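Local structure of dihydroorotase (Saccharomyces cerevisiae S288C, 6L0A) at residues 134-139 against 162-167; 176-181 against 188-193. The protein catalyses the third step of de novo pyrimidine biosynthesis, the zinc-dependent interconversion of N-carbamoyl-L-aspartate and (S)-dihydroorotate. All blocks are in the same frame, centred on the assembly; numbering follows the deposited sequence.

Interactions 1 and 2 follow each other along the chain, and their centres lie about 9 Å apart. Each packs a strand of the parallel sheet against the helix that comes after it. Strands 133-136 and 175-178 are neighbours, tied by backbone bonds such as Leu136 N to Ile177 O at 2.9 Å. Helix 156-170 leads from the first strand to the second. Each strand is followed by a histidine at the active site. His137 and His180 bind the same zinc ion, with ND1 of His137 and NE2 of His180 3.3 Å apart and the rings edge-to-face. Both residues touch the bound malate. Asn135 ND2 also probably hydrogen-bonds Glu179 OE2, at 2.8 Å.

Interaction 1 (134-139 against 162-167); sequences LNLHGE and PALKKL. With ZN (zinc ion), chain L.
Leu164 and Leu167 of helix 156-170 pack on Leu134 and Leu136 of strand 133-136. The short strand and helix segments run nearly antiparallel, at 170°, with axes 11.5 Å apart at closest approach. Leu164 comes first. Its CG is anti to the backbone N (chi1 174°), which brings a methyl inward. That methyl, CD1, sits 3.7 Å from CD1 of Leu136. The same side chain also touches Ile176 and Leu178 of the next strand. Three residues on, Leu167 points toward the strand. Its CD1 touches both strand leucines: CD1 of Leu136 at 3.9 Å and, more loosely, CD2 of Leu134 at 4.3 Å. Phe124 of helix 121-130 touches both Leu134 and Leu167. The contact is wholly apolar, and all four leucines are buried.

Past the strand, His137 leaves this layer for the metal site. Its ND1 binds a zinc ion at 2.4 Å. The other ring nitrogen, NE2, donates to OE1 of Glu139 at 2.7 Å, with an N-H...O angle of 168°. OE1 accepts through its anti lone pair and lies nearly in the plane of the His137 ring. This bond would help fix the rotation of the ring. The arrangement is the strand-helix half of a beta-alpha-beta unit in a TIM-barrel metallohydrolase, with a zinc ligand just beyond the strand.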
ATOM      1  N   LEU C 134      20.959  14.285 -16.355  1.00 13.51           N
ATOM      2  CA  LEU C 134      21.014  13.146 -15.444  1.00 14.00           C
ATOM      3  C   LEU C 134      19.632  13.007 -14.813  1.00 12.99           C
ATOM      4  O   LEU C 134      19.203  13.888 -14.067  1.00 12.15           O
ATOM      5  CB  LEU C 134      22.094  13.335 -14.379  1.00 13.93           C
ATOM      6  CG  LEU C 134      22.091  12.292 -13.259  1.00 13.86           C
ATOM      7  CD1 LEU C 134      22.387  10.896 -13.814  1.00 13.97           C
ATOM      8  CD2 LEU C 134      23.086  12.675 -12.155  1.00 15.82           C
ATOM      9  N   ASN C 135      18.934  11.913 -15.132  1.00 11.58           N
ATOM     10  CA  ASN C 135      17.599  11.636 -14.612  1.00 10.95           C
ATOM     11  C   ASN C 135      17.719  10.723 -13.404  1.00 10.65           C
ATOM     12  O   ASN C 135      18.303   9.648 -13.500  1.00 11.64           O
ATOM     13  CB  ASN C 135      16.734  10.958 -15.669  1.00  9.43           C
ATOM     14  CG  ASN C 135      16.798  11.655 -17.009  1.00 16.54           C
ATOM     15  OD1 ASN C 135      17.575  11.273 -17.883  1.00 16.23           O
ATOM     16  ND2 ASN C 135      15.951  12.651 -17.190  1.00 13.91           N
ATOM     17  N   LEU C 136      17.130  11.127 -12.286  1.00 10.28           N
ATOM     18  CA  LEU C 136      17.239  10.374 -11.049  1.00 12.43           C
ATOM     19  C   LEU C 136      15.872   9.826 -10.658  1.00 12.67           C
ATOM     20  O   LEU C 136      14.915  10.591 -10.531  1.00 13.44           O
ATOM     21  CB  LEU C 136      17.788  11.259  -9.934  1.00 13.27           C
ATOM     22  CG  LEU C 136      19.175  11.859 -10.179  1.00 13.66           C
ATOM     23  CD1 LEU C 136      19.521  12.817  -9.064  1.00 16.81           C
ATOM     24  CD2 LEU C 136      20.214  10.740 -10.292  1.00 14.46           C
ATOM     25  N   HIS C 137      15.783   8.512 -10.484  1.00 11.05           N
ATOM     26  CA  HIS C 137      14.716   7.924  -9.681  1.00 12.85           C
ATOM     27  C   HIS C 137      15.163   8.100  -8.241  1.00 10.66           C
ATOM     28  O   HIS C 137      15.969   7.321  -7.727  1.00 13.55           O
ATOM     29  CB  HIS C 137      14.488   6.455 -10.024  1.00 12.50           C
ATOM     30  CG  HIS C 137      13.341   5.849  -9.280  1.00 14.50           C
ATOM     31  ND1 HIS C 137      12.240   5.307  -9.915  1.00 15.22           N
ATOM     32  CD2 HIS C 137      13.115   5.715  -7.950  1.00 14.91           C
ATOM     33  CE1 HIS C 137      11.392   4.855  -9.007  1.00 15.35           C
ATOM     34  NE2 HIS C 137      11.897   5.090  -7.807  1.00 12.75           N
ATOM     35  N   GLY C 138      14.702   9.173  -7.610  1.00 14.28           N
ATOM     36  CA  GLY C 138      15.235   9.540  -6.317  1.00 16.74           C
ATOM     37  C   GLY C 138      14.613   8.822  -5.136  1.00 16.74           C
ATOM     38  O   GLY C 138      13.818   9.413  -4.400  1.00 14.49           O
ATOM     39  N   GLU C 139      14.967   7.551  -4.937  1.00 13.24           N
ATOM     40  CA  GLU C 139      14.554   6.797  -3.760  1.00 12.22           C
ATOM     41  C   GLU C 139      15.743   6.008  -3.235  1.00 12.73           C
ATOM     42  O   GLU C 139      16.444   5.364  -4.019  1.00 16.42           O
ATOM     43  CB  GLU C 139      13.420   5.818  -4.087  1.00 12.46           C
ATOM     44  CG  GLU C 139      12.060   6.455  -4.331  1.00 11.76           C
ATOM     45  CD  GLU C 139      10.956   5.423  -4.322  1.00 12.52           C
ATOM     46  OE1 GLU C 139      10.690   4.810  -5.371  1.00 12.81           O
ATOM     47  OE2 GLU C 139      10.354   5.223  -3.251  1.00 14.39           O
ATOM     48  N   PRO C 162      19.238  14.415   0.371  1.00 18.51           N
ATOM     49  CA  PRO C 162      20.662  14.781   0.531  1.00 21.69           C
ATOM     50  C   PRO C 162      21.535  14.348  -0.640  1.00 22.27           C
ATOM     51  O   PRO C 162      22.440  15.095  -1.038  1.00 21.94           O
ATOM     52  CB  PRO C 162      21.065  14.070   1.829  1.00 22.46           C
ATOM     53  CG  PRO C 162      19.793  13.955   2.602  1.00 27.56           C
ATOM     54  CD  PRO C 162      18.713  13.729   1.570  1.00 21.30           C
ATOM     55  N   ALA C 163      21.284  13.161  -1.204  1.00 18.50           N
ATOM     56  CA  ALA C 163      22.060  12.710  -2.358  1.00 18.15           C
ATOM     57  C   ALA C 163      21.874  13.646  -3.546  1.00 18.82           C
ATOM     58  O   ALA C 163      22.841  13.976  -4.242  1.00 19.57           O
ATOM     59  CB  ALA C 163      21.671  11.282  -2.743  1.00 19.04           C
ATOM     60  N   LEU C 164      20.632  14.075  -3.796  1.00 19.12           N
ATOM     61  CA  LEU C 164      20.371  15.041  -4.860  1.00 19.83           C
ATOM     62  C   LEU C 164      21.173  16.318  -4.645  1.00 25.69           C
ATOM     63  O   LEU C 164      21.794  16.845  -5.579  1.00 20.77           O
ATOM     64  CB  LEU C 164      18.878  15.365  -4.922  1.00 18.29           C
ATOM     65  CG  LEU C 164      18.464  16.461  -5.901  1.00 18.18           C
ATOM     66  CD1 LEU C 164      18.862  16.071  -7.336  1.00 18.74           C
ATOM     67  CD2 LEU C 164      16.967  16.758  -5.796  1.00 20.90           C
ATOM     68  N   LYS C 165      21.154  16.845  -3.420  1.00 22.96           N
ATOM     69  CA  LYS C 165      21.840  18.109  -3.173  1.00 23.54           C
ATOM     70  C   LYS C 165      23.346  17.958  -3.357  1.00 21.48           C
ATOM     71  O   LYS C 165      24.000  18.848  -3.911  1.00 24.37           O
ATOM     72  CB  LYS C 165      21.506  18.624  -1.772  1.00 23.33           C
ATOM     73  CG  LYS C 165      20.104  19.219  -1.654  1.00 28.54           C
ATOM     74  CD  LYS C 165      19.859  19.710  -0.230  1.00 34.33           C
ATOM     75  CE  LYS C 165      18.485  19.324   0.282  1.00 39.06           C
ATOM     76  NZ  LYS C 165      18.304  19.745   1.708  1.00 41.63           N
ATOM     77  N   LYS C 166      23.909  16.833  -2.921  1.00 21.55           N
ATOM     78  CA  LYS C 166      25.344  16.618  -3.087  1.00 25.11           C
ATOM     79  C   LYS C 166      25.725  16.517  -4.561  1.00 27.22           C
ATOM     80  O   LYS C 166      26.757  17.057  -4.977  1.00 23.87           O
ATOM     81  CB  LYS C 166      25.788  15.366  -2.338  1.00 25.94           C
ATOM     82  CG  LYS C 166      27.301  15.132  -2.409  1.00 23.08           C
ATOM     83  CD  LYS C 166      27.736  13.971  -1.547  1.00 26.50           C
ATOM     84  CE  LYS C 166      29.240  13.721  -1.674  1.00 31.81           C
ATOM     85  NZ  LYS C 166      30.004  15.002  -1.802  1.00 32.50           N
ATOM     86  N   LEU C 167      24.909  15.829  -5.369  1.00 21.45           N
ATOM     87  CA  LEU C 167      25.211  15.737  -6.798  1.00 19.14           C
ATOM     88  C   LEU C 167      25.146  17.107  -7.458  1.00 22.84           C
ATOM     89  O   LEU C 167      25.987  17.440  -8.303  1.00 23.73           O
ATOM     90  CB  LEU C 167      24.246  14.764  -7.495  1.00 15.38           C
ATOM     91  CG  LEU C 167      24.375  13.272  -7.188  1.00 22.86           C
ATOM     92  CD1 LEU C 167      23.239  12.493  -7.871  1.00 16.40           C
ATOM     93  CD2 LEU C 167      25.739  12.717  -7.609  1.00 20.84           C
TER
HETATM   94 ZN    ZN L 402      10.644   5.611 -11.640  1.00 39.90          ZN

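Interaction 2 (176-181 against 188-193). With ZN (zinc ion), chain L.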
ATOM      1  N   ILE C 176      20.007  18.191 -13.975  1.00 17.12           N
ATOM      2  CA  ILE C 176      19.568  17.048 -13.181  1.00 14.89           C
ATOM      3  C   ILE C 176      18.063  17.144 -12.998  1.00 14.84           C
ATOM      4  O   ILE C 176      17.531  18.218 -12.696  1.00 14.90           O
ATOM      5  CB  ILE C 176      20.269  16.997 -11.809  1.00 19.11           C
ATOM      6  CG1 ILE C 176      21.780  16.866 -11.952  1.00 16.75           C
ATOM      7  CG2 ILE C 176      19.737  15.836 -10.964  1.00 16.57           C
ATOM      8  CD1 ILE C 176      22.509  17.007 -10.618  1.00 20.79           C
ATOM      9  N   ILE C 177      17.371  16.024 -13.166  1.00 12.27           N
ATOM     10  CA  ILE C 177      15.938  15.982 -12.930  1.00 12.16           C
ATOM     11  C   ILE C 177      15.645  14.986 -11.824  1.00 10.98           C
ATOM     12  O   ILE C 177      16.048  13.819 -11.904  1.00 11.88           O
ATOM     13  CB  ILE C 177      15.144  15.611 -14.194  1.00 14.93           C
ATOM     14  CG1 ILE C 177      15.411  16.615 -15.316  1.00 15.52           C
ATOM     15  CG2 ILE C 177      13.643  15.574 -13.863  1.00 13.91           C
ATOM     16  CD1 ILE C 177      14.693  16.280 -16.606  1.00 16.23           C
ATOM     17  N   LEU C 178      14.931  15.442 -10.807  1.00 12.04           N
ATOM     18  CA  LEU C 178      14.322  14.533  -9.842  1.00 14.86           C
ATOM     19  C   LEU C 178      13.014  14.058 -10.465  1.00 11.78           C
ATOM     20  O   LEU C 178      12.014  14.775 -10.459  1.00 14.44           O
ATOM     21  CB  LEU C 178      14.105  15.238  -8.508  1.00 12.85           C
ATOM     22  CG  LEU C 178      13.623  14.363  -7.341  1.00 20.15           C
ATOM     23  CD1 LEU C 178      14.564  13.196  -7.051  1.00 17.35           C
ATOM     24  CD2 LEU C 178      13.412  15.207  -6.093  1.00 16.16           C
ATOM     25  N   GLU C 179      13.035  12.857 -11.041  1.00 10.51           N
ATOM     26  CA  GLU C 179      11.888  12.354 -11.777  1.00 12.90           C
ATOM     27  C   GLU C 179      10.730  12.040 -10.831  1.00 13.35           C
ATOM     28  O   GLU C 179      10.925  11.727  -9.657  1.00 12.98           O
ATOM     29  CB  GLU C 179      12.272  11.095 -12.563  1.00 13.86           C
ATOM     30  CG  GLU C 179      13.345  11.323 -13.637  1.00 13.86           C
ATOM     31  CD  GLU C 179      12.830  12.139 -14.809  1.00 15.42           C
ATOM     32  OE1 GLU C 179      11.598  12.185 -14.991  1.00 16.14           O
ATOM     33  OE2 GLU C 179      13.647  12.733 -15.561  1.00 14.76           O
ATOM     34  N   HIS C 180       9.514  12.113 -11.376  1.00 11.89           N
ATOM     35  CA  HIS C 180       8.263  11.792 -10.684  1.00 14.53           C
ATOM     36  C   HIS C 180       8.284  12.035  -9.180  1.00 15.09           C
ATOM     37  O   HIS C 180       8.216  11.081  -8.389  1.00 14.66           O
ATOM     38  CB  HIS C 180       7.848  10.335 -10.982  1.00 14.42           C
ATOM     39  CG  HIS C 180       8.964   9.331 -10.940  1.00 16.74           C
ATOM     40  ND1 HIS C 180       9.840   9.220  -9.880  1.00 15.66           N
ATOM     41  CD2 HIS C 180       9.318   8.365 -11.822  1.00 21.14           C
ATOM     42  CE1 HIS C 180      10.699   8.244 -10.123  1.00 15.81           C
ATOM     43  NE2 HIS C 180      10.404   7.707 -11.295  1.00 17.41           N
ATOM     44  N   CYS C 181       8.361  13.308  -8.775  1.00 11.64           N
ATOM     45  CA  CYS C 181       8.314  13.646  -7.354  1.00 13.98           C
ATOM     46  C   CYS C 181       6.987  13.231  -6.750  1.00 13.34           C
ATOM     47  O   CYS C 181       5.925  13.371  -7.377  1.00 12.83           O
ATOM     48  CB  CYS C 181       8.513  15.144  -7.127  1.00 16.91           C
ATOM     49  SG  CYS C 181      10.200  15.695  -7.365  1.00 30.16           S
ATOM     50  N   LYS C 188       9.568  21.026  -1.767  1.00 22.34           N
ATOM     51  CA  LYS C 188      10.274  22.095  -1.062  1.00 22.61           C
ATOM     52  C   LYS C 188      11.743  22.147  -1.457  1.00 21.41           C
ATOM     53  O   LYS C 188      12.318  23.232  -1.600  1.00 21.98           O
ATOM     54  CB  LYS C 188      10.169  21.901   0.447  1.00 23.37           C
ATOM     55  CG  LYS C 188       8.842  22.236   1.054  1.00 27.25           C
ATOM     56  CD  LYS C 188       9.033  22.316   2.559  1.00 30.55           C
ATOM     57  CE  LYS C 188       7.732  22.247   3.286  1.00 36.95           C
ATOM     58  NZ  LYS C 188       7.978  22.293   4.753  1.00 33.83           N
ATOM     59  N   THR C 189      12.377  20.988  -1.614  1.00 20.94           N
ATOM     60  CA  THR C 189      13.794  20.978  -1.959  1.00 21.77           C
ATOM     61  C   THR C 189      14.026  21.497  -3.376  1.00 23.41           C
ATOM     62  O   THR C 189      14.947  22.298  -3.600  1.00 22.60           O
ATOM     63  CB  THR C 189      14.363  19.572  -1.782  1.00 20.54           C
ATOM     64  OG1 THR C 189      14.429  19.277  -0.383  1.00 22.50           O
ATOM     65  CG2 THR C 189      15.779  19.464  -2.380  1.00 20.87           C
ATOM     66  N   ILE C 190      13.194  21.076  -4.340  1.00 19.92           N
ATOM     67  CA  ILE C 190      13.308  21.606  -5.701  1.00 20.36           C
ATOM     68  C   ILE C 190      13.058  23.110  -5.701  1.00 22.55           C
ATOM     69  O   ILE C 190      13.726  23.868  -6.413  1.00 24.30           O
ATOM     70  CB  ILE C 190      12.340  20.879  -6.654  1.00 19.02           C
ATOM     71  CG1 ILE C 190      12.656  19.381  -6.694  1.00 16.65           C
ATOM     72  CG2 ILE C 190      12.396  21.483  -8.068  1.00 18.54           C
ATOM     73  CD1 ILE C 190      14.037  19.075  -7.234  1.00 20.28           C
ATOM     74  N   GLU C 191      12.095  23.565  -4.896  1.00 19.65           N
ATOM     75  CA  GLU C 191      11.796  24.992  -4.849  1.00 25.31           C
ATOM     76  C   GLU C 191      12.979  25.782  -4.303  1.00 29.48           C
ATOM     77  O   GLU C 191      13.329  26.846  -4.831  1.00 30.94           O
ATOM     78  CB  GLU C 191      10.541  25.230  -4.012  1.00 27.37           C
ATOM     79  CG  GLU C 191       9.245  25.134  -4.818  1.00 32.71           C
ATOM     80  CD  GLU C 191       8.021  25.420  -3.975  1.00 36.76           C
ATOM     81  OE1 GLU C 191       8.088  25.215  -2.743  1.00 40.87           O
ATOM     82  OE2 GLU C 191       6.992  25.839  -4.544  1.00 43.75           O
ATOM     83  N   ASP C 192      13.645  25.250  -3.283  1.00 25.03           N
ATOM     84  CA  ASP C 192      14.748  25.971  -2.671  1.00 32.40           C
ATOM     85  C   ASP C 192      16.019  25.924  -3.512  1.00 31.22           C
ATOM     86  O   ASP C 192      16.768  26.906  -3.548  1.00 30.37           O
ATOM     87  CB  ASP C 192      14.991  25.432  -1.267  1.00 34.98           C
ATOM     88  CG  ASP C 192      13.871  25.790  -0.343  1.00 42.67           C
ATOM     89  OD1 ASP C 192      13.654  25.063   0.650  1.00 42.59           O
ATOM     90  OD2 ASP C 192      13.177  26.798  -0.636  1.00 51.70           O
ATOM     91  N   ILE C 193      16.279  24.817  -4.211  1.00 25.11           N
ATOM     92  CA  ILE C 193      17.366  24.796  -5.183  1.00 24.60           C
ATOM     93  C   ILE C 193      17.150  25.879  -6.235  1.00 28.17           C
ATOM     94  O   ILE C 193      18.113  26.474  -6.734  1.00 29.77           O
ATOM     95  CB  ILE C 193      17.473  23.391  -5.817  1.00 24.99           C
ATOM     96  CG1 ILE C 193      17.948  22.380  -4.770  1.00 20.92           C
ATOM     97  CG2 ILE C 193      18.401  23.387  -7.015  1.00 21.77           C
ATOM     98  CD1 ILE C 193      18.099  20.951  -5.323  1.00 22.80           C
TER
HETATM   99 ZN    ZN L 402      10.644   5.611 -11.640  1.00 39.90          ZN
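Between strand 175-178 and the following helix 184-193, the CA atoms of Leu178 and Ile190 are the nearest pair, 8.3 Å apart. Strand 205-209 completes this beta-alpha-beta unit of the TIM-barrel fold. Only a short link separates strand from helix.

Ile190 carries the helix side of the contact. Its terminal methyl CD1 touches Leu178 at CB, 4.0 Å away, and at the methyl CD2, 4.1 Å away. In Leu178 the CG turns away from the backbone N (chi1 -173°), and the second torsion then sets CD2 beside that methyl. The two side chains cross obliquely. Further along, Cys181 offers its sulfur to the same isoleucine. SG lies 4.5 Å from CG1 of Ile190, a looser apolar contact. Ile190 thus touches both Leu178 of the strand and Cys181 beyond it. All three residues are buried. Tyr252 adds a further contact to Ile190, and Cys181 also rests on Ala207 and Leu209 of the next strand.

The chain between Leu178 and Cys181 turns to the active site. Glu179 is buried, and its carboxylate is satisfied: OE1 is bonded to Thr208 and to His14, which binds the other zinc ion. This second-shell acid probably helps position His14. CB of Glu179 lies 3.9 Å above the plane of the His180 ring, over its centre. His180 itself has a backbone with positive phi (30°), and its CG sits between the backbone N and the carbonyl carbon (chi1 43°). This directs the imidazole into the metal site, where Lys98, probably carboxylated, is another ligand. There the NE2 atom of His180 binds the zinc ion at 2.1 Å.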